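Local structure of intracellular serine protease (4ZOQ) at residues His54-Glu59 with Phe63-Gly68; Val38-Lys43 with Glu82-Asp87. The protein is a lanthipeptide protease of the subtilisin-like S8 family, probably a serine endopeptidase, of which this chain is the N-terminal prodomain. All coordinates share one frame; numbering follows the deposited sequence.

Contact 1. Residues His54-Glu59 with Phe63-Gly68; sequences HADVIE and FAKVTG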
loop_
_atom_site.group_PDB
_atom_site.type_symbol
_atom_site.label_atom_id
_atom_site.label_comp_id
_atom_site.label_asym_id
_atom_site.label_seq_id
_atom_site.Cartn_x
_atom_site.Cartn_y
_atom_site.Cartn_z
ATOM N N HIS A 54 -22.708 9.233 18.308
ATOM C CA HIS A 54 -21.402 8.649 18.511
ATOM C C HIS A 54 -20.328 9.146 17.561
ATOM O O HIS A 54 -20.415 9.057 16.336
ATOM C CB HIS A 54 -21.474 7.134 18.613
ATOM C CG HIS A 54 -20.206 6.451 18.267
ATOM N ND1 HIS A 54 -19.469 5.775 19.226
ATOM C CD2 HIS A 54 -19.739 6.009 17.076
ATOM C CE1 HIS A 54 -18.455 5.166 18.635
ATOM N NE2 HIS A 54 -18.617 5.273 17.331
ATOM N N ALA A 55 -19.312 9.695 18.223
ATOM C CA ALA A 55 -18.132 10.276 17.627
ATOM C C ALA A 55 -16.920 9.387 17.850
ATOM O O ALA A 55 -16.483 9.143 18.987
ATOM C CB ALA A 55 -17.880 11.650 18.215
ATOM N N ASP A 56 -16.369 8.920 16.738
ATOM C CA ASP A 56 -15.215 8.043 16.753
ATOM C C ASP A 56 -14.037 8.864 16.299
ATOM O O ASP A 56 -13.977 9.273 15.151
ATOM C CB ASP A 56 -15.428 6.853 15.831
ATOM C CG ASP A 56 -14.321 5.822 15.933
ATOM O OD1 ASP A 56 -13.281 6.115 16.566
ATOM O OD2 ASP A 56 -14.469 4.735 15.322
ATOM N N VAL A 57 -13.104 9.111 17.205
ATOM C CA VAL A 57 -12.013 10.024 16.926
ATOM C C VAL A 57 -10.721 9.272 16.806
ATOM O O VAL A 57 -10.451 8.364 17.599
ATOM C CB VAL A 57 -11.850 11.080 18.013
ATOM C CG1 VAL A 57 -10.936 12.192 17.525
ATOM C CG2 VAL A 57 -13.193 11.627 18.388
ATOM N N ILE A 58 -9.964 9.618 15.765
ATOM C CA ILE A 58 -8.571 9.224 15.623
ATOM C C ILE A 58 -7.744 10.287 16.311
ATOM O O ILE A 58 -7.463 11.341 15.733
ATOM C CB ILE A 58 -8.147 9.051 14.124
ATOM C CG1 ILE A 58 -9.083 8.086 13.405
ATOM C CG2 ILE A 58 -6.710 8.521 14.005
ATOM C CD1 ILE A 58 -8.955 8.122 11.898
ATOM N N GLU A 59 -7.377 10.022 17.560
ATOM C CA GLU A 59 -6.835 11.052 18.454
ATOM C C GLU A 59 -5.623 11.816 17.931
ATOM O O GLU A 59 -5.530 13.030 18.075
ATOM C CB GLU A 59 -6.432 10.402 19.777
ATOM C CG GLU A 59 -5.782 11.359 20.762
ATOM C CD GLU A 59 -5.552 10.710 22.115
ATOM O OE1 GLU A 59 -6.092 9.601 22.339
ATOM O OE2 GLU A 59 -4.784 11.275 22.929
ATOM N N PHE A 63 -9.367 13.685 13.941
ATOM C CA PHE A 63 -10.315 13.467 12.867
ATOM C C PHE A 63 -11.342 12.428 13.291
ATOM O O PHE A 63 -10.997 11.308 13.684
ATOM C CB PHE A 63 -9.549 13.048 11.596
ATOM C CG PHE A 63 -10.393 12.980 10.351
ATOM C CD1 PHE A 63 -11.046 14.097 9.863
ATOM C CD2 PHE A 63 -10.496 11.787 9.640
ATOM C CE1 PHE A 63 -11.813 14.027 8.714
ATOM C CE2 PHE A 63 -11.260 11.716 8.484
ATOM C CZ PHE A 63 -11.919 12.843 8.023
ATOM N N ALA A 64 -12.611 12.787 13.192
ATOM C CA ALA A 64 -13.637 11.968 13.807
ATOM C C ALA A 64 -14.779 11.626 12.871
ATOM O O ALA A 64 -15.165 12.429 12.032
ATOM C CB ALA A 64 -14.180 12.669 15.050
ATOM N N LYS A 65 -15.343 10.444 13.046
ATOM C CA LYS A 65 -16.555 10.119 12.321
ATOM C C LYS A 65 -17.710 10.196 13.317
ATOM O O LYS A 65 -17.685 9.583 14.384
ATOM C CB LYS A 65 -16.472 8.735 11.656
ATOM C CG LYS A 65 -17.830 8.127 11.287
ATOM C CD LYS A 65 -17.705 6.733 10.660
ATOM C CE LYS A 65 -17.003 5.756 11.570
ATOM N NZ LYS A 65 -17.728 5.507 12.850
ATOM N N VAL A 66 -18.705 11.001 12.989
ATOM C CA VAL A 66 -19.819 11.193 13.899
ATOM C C VAL A 66 -21.053 10.564 13.266
ATOM O O VAL A 66 -21.383 10.808 12.108
ATOM C CB VAL A 66 -20.062 12.688 14.237
ATOM C CG1 VAL A 66 -18.881 13.253 15.003
ATOM C CG2 VAL A 66 -20.290 13.491 12.987
ATOM N N THR A 67 -21.704 9.706 14.035
ATOM C CA THR A 67 -22.891 9.010 13.580
ATOM C C THR A 67 -23.928 9.149 14.669
ATOM O O THR A 67 -23.599 9.241 15.850
ATOM C CB THR A 67 -22.635 7.511 13.289
ATOM O OG1 THR A 67 -22.258 6.838 14.500
ATOM C CG2 THR A 67 -21.514 7.346 12.264
ATOM N N GLY A 68 -25.186 9.204 14.269
ATOM C CA GLY A 68 -26.273 9.345 15.215
ATOM C C GLY A 68 -27.555 9.615 14.460
ATOM O O GLY A 68 -27.722 9.141 13.334
#
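His54-Ile58 and Phe63-Thr67 pair as an antiparallel beta hairpin at one border of the prodomain's four-stranded sheet. His54/Thr67, Asp56/Lys65 and Ile58/Phe63 are the hydrogen-bonded pairs. Asp56 and Lys65 bond reciprocally: Asp56 N reaches Lys65 O at 2.8 Å, almost straight (172° at the hydrogen). At the next hydrogen-bonded pair, Ile58 N donates to Phe63 O over 2.9 Å, while at the far end His54 N meets Thr67 O in a more bent bond (132°). The His54 ring and Thr67 side chain run alongside each other, OG1 of Thr67 standing at the ring edge, 3.7 Å from His54 CD2; with chi1 at 64°, OG1 also turns back to make a weak bond to His54 O. Across the same face, Lys65 NZ stays 4.2 Å from Asp56 OD2, short of a salt bridge; that oxygen is instead salt-bridged to Lys121 of the adjoining protease chain. The other face is apolar, with Val57 CG2 on Ala64 CB (3.6 Å) and Ala55 CB on Val66 CG1 (3.7 Å). Val57 and Ala64 pack there on Leu44 of helix 41-49, Val66 on helix 70-80, and strand 63-67 continues the sheet to strand 31-35.

Contact 2. Residues Val38-Lys43 with Glu82-Asp87; sequences VKDKSK and EKVGAD
Val84 presents its CG1 methyl to Asp40, just before helix 41-49, and to Lys43 in its first turn. The contact is small and made by van der Waals packing, with no hydrogen bond crossing it. Lys43 lies obliquely across the valine: with chi1 at -63° and the rest of the chain extended, its methylene run passes CG1, bringing CD to 3.7 Å and CB to 3.9 Å from that methyl. The aliphatic part of the lysine therefore does the touching, and the ammonium group is carried on beyond it. Asp40 meets Val84 differently, the two side chains running antiparallel, each passing alongside the other. Asp40 CB sits 3.9 Å from Val84 CG1, and the carboxylate continues alongside the valine until OD2 lies 3.9 Å from Val84 CB. The valine's own first torsion, -55°, sets CG1 anti to the carbonyl carbon and aims it at both partners. The backbone bond from Lys43 N to Asp40 O, 3.2 Å long, ties the two residues together in the first turn. Asp40 occupies the N-cap position, although its carboxylate does not cap the helix. Beyond Val84 the chain enters edge strand 86-89, where Gly85 and Asp87 bond through the backbone to Glu36 and Leu34. The contact thus packs the beginning of the first helix against the connection from helix 70-80 to the last strand, in the beta-alpha-beta-beta-alpha-beta, ferredoxin-like arrangement known from subtilisin propeptides.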
loop_
_atom_site.group_PDB
_atom_site.type_symbol
_atom_site.label_atom_id
_atom_site.label_comp_id
_atom_site.label_asym_id
_atom_site.label_seq_id
_atom_site.Cartn_x
_atom_site.Cartn_y
_atom_site.Cartn_z
ATOM N N VAL A 38 -5.876 18.927 18.222
ATOM C CA VAL A 38 -6.193 17.575 18.624
ATOM C C VAL A 38 -6.386 17.515 20.138
ATOM O O VAL A 38 -6.930 16.548 20.650
ATOM C CB VAL A 38 -5.123 16.569 18.129
ATOM C CG1 VAL A 38 -4.824 16.789 16.641
ATOM C CG2 VAL A 38 -3.882 16.584 19.015
ATOM N N LYS A 39 -5.907 18.520 20.864
ATOM C CA LYS A 39 -6.175 18.547 22.301
ATOM C C LYS A 39 -7.659 18.736 22.606
ATOM O O LYS A 39 -8.086 18.476 23.727
ATOM C CB LYS A 39 -5.339 19.610 23.018
ATOM C CG LYS A 39 -3.861 19.256 23.098
ATOM C CD LYS A 39 -3.736 17.806 23.581
ATOM C CE LYS A 39 -2.412 17.504 24.259
ATOM N NZ LYS A 39 -2.596 16.459 25.325
ATOM N N ASP A 40 -8.443 19.188 21.625
ATOM C CA ASP A 40 -9.875 19.385 21.860
ATOM C C ASP A 40 -10.720 18.122 21.603
ATOM O O ASP A 40 -11.940 18.208 21.467
ATOM C CB ASP A 40 -10.419 20.546 21.021
ATOM C CG ASP A 40 -9.709 21.858 21.308
ATOM O OD1 ASP A 40 -9.132 21.991 22.412
ATOM O OD2 ASP A 40 -9.762 22.771 20.451
ATOM N N LYS A 41 -10.086 16.954 21.622
ATOM C CA LYS A 41 -10.800 15.704 21.423
ATOM C C LYS A 41 -11.807 15.491 22.561
ATOM O O LYS A 41 -12.948 15.063 22.344
ATOM C CB LYS A 41 -9.820 14.543 21.340
ATOM C CG LYS A 41 -10.429 13.155 21.469
ATOM C CD LYS A 41 -9.381 12.174 21.965
ATOM C CE LYS A 41 -9.903 10.750 22.076
ATOM N NZ LYS A 41 -10.415 10.396 23.426
ATOM N N SER A 42 -11.353 15.778 23.779
ATOM C CA SER A 42 -12.177 15.697 24.990
ATOM C C SER A 42 -13.427 16.574 24.945
ATOM O O SER A 42 -14.466 16.165 25.434
ATOM C CB SER A 42 -11.332 16.064 26.217
ATOM O OG SER A 42 -10.740 17.341 26.047
ATOM N N LYS A 43 -13.362 17.736 24.308
ATOM C CA LYS A 43 -14.476 18.664 24.389
ATOM C C LYS A 43 -15.430 18.250 23.284
ATOM O O LYS A 43 -16.618 18.585 23.298
ATOM C CB LYS A 43 -14.009 20.107 24.146
ATOM C CG LYS A 43 -13.039 20.631 25.176
ATOM C CD LYS A 43 -12.714 22.111 24.998
ATOM C CE LYS A 43 -11.889 22.605 26.188
ATOM N NZ LYS A 43 -11.512 24.043 26.105
ATOM N N GLU A 82 -19.376 26.447 18.919
ATOM C CA GLU A 82 -19.291 27.601 19.808
ATOM C C GLU A 82 -18.106 27.528 20.768
ATOM O O GLU A 82 -17.719 28.538 21.352
ATOM C CB GLU A 82 -20.586 27.736 20.628
ATOM C CG GLU A 82 -21.832 27.264 19.894
ATOM C CD GLU A 82 -23.118 27.399 20.716
ATOM O OE1 GLU A 82 -23.033 27.716 21.923
ATOM O OE2 GLU A 82 -24.215 27.152 20.160
ATOM N N LYS A 83 -17.522 26.350 20.948
ATOM C CA LYS A 83 -16.356 26.265 21.827
ATOM C C LYS A 83 -15.076 25.821 21.130
ATOM O O LYS A 83 -14.000 26.364 21.401
ATOM C CB LYS A 83 -16.632 25.356 23.020
ATOM C CG LYS A 83 -17.742 25.882 23.953
ATOM C CD LYS A 83 -17.462 25.432 25.393
ATOM C CE LYS A 83 -18.523 25.892 26.382
ATOM N NZ LYS A 83 -18.417 25.088 27.646
ATOM N N VAL A 84 -15.169 24.862 20.219
ATOM C CA VAL A 84 -13.942 24.433 19.564
ATOM C C VAL A 84 -14.018 24.596 18.045
ATOM O O VAL A 84 -15.104 24.553 17.440
ATOM C CB VAL A 84 -13.608 22.977 19.913
ATOM C CG1 VAL A 84 -13.545 22.817 21.434
ATOM C CG2 VAL A 84 -14.635 22.050 19.326
ATOM N N GLY A 85 -12.855 24.801 17.430
ATOM C CA GLY A 85 -12.800 24.963 15.987
ATOM C C GLY A 85 -12.655 23.629 15.278
ATOM O O GLY A 85 -11.708 22.882 15.528
ATOM N N ALA A 86 -13.620 23.314 14.421
ATOM C CA ALA A 86 -13.570 22.105 13.603
ATOM C C ALA A 86 -14.213 22.336 12.230
ATOM O O ALA A 86 -15.151 23.120 12.110
ATOM C CB ALA A 86 -14.248 20.960 14.323
ATOM N N ASP A 87 -13.737 21.639 11.203
ATOM C CA ASP A 87 -14.381 21.698 9.885
ATOM C C ASP A 87 -15.149 20.392 9.715
ATOM O O ASP A 87 -14.713 19.356 10.213
ATOM C CB ASP A 87 -13.359 21.902 8.748
ATOM C CG ASP A 87 -12.446 23.104 8.973
ATOM O OD1 ASP A 87 -12.842 24.041 9.695
ATOM O OD2 ASP A 87 -11.314 23.110 8.451
#

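From the N terminus, strand 31-35 leads to Val38-Lys43, the first half of contact 2, and helix 41-49 then runs into strand 54-58. A short turn brings the chain back as strand 63-67, so contact 1 closes a local hairpin. Helix 70-80 follows, and only at Glu82-Asp87 is the long loop of contact 2 closed, with the whole hairpin enclosed within it. The contact centres are about 12 Å apart, yet they meet directly: Val57 CG1 packs on Lys41 CG at 4.1 Å, and Glu59 touches Val38 and Lys41. One contact builds the 54-58 border of the sheet; the other joins the first helix to the approach of border strand 86-89.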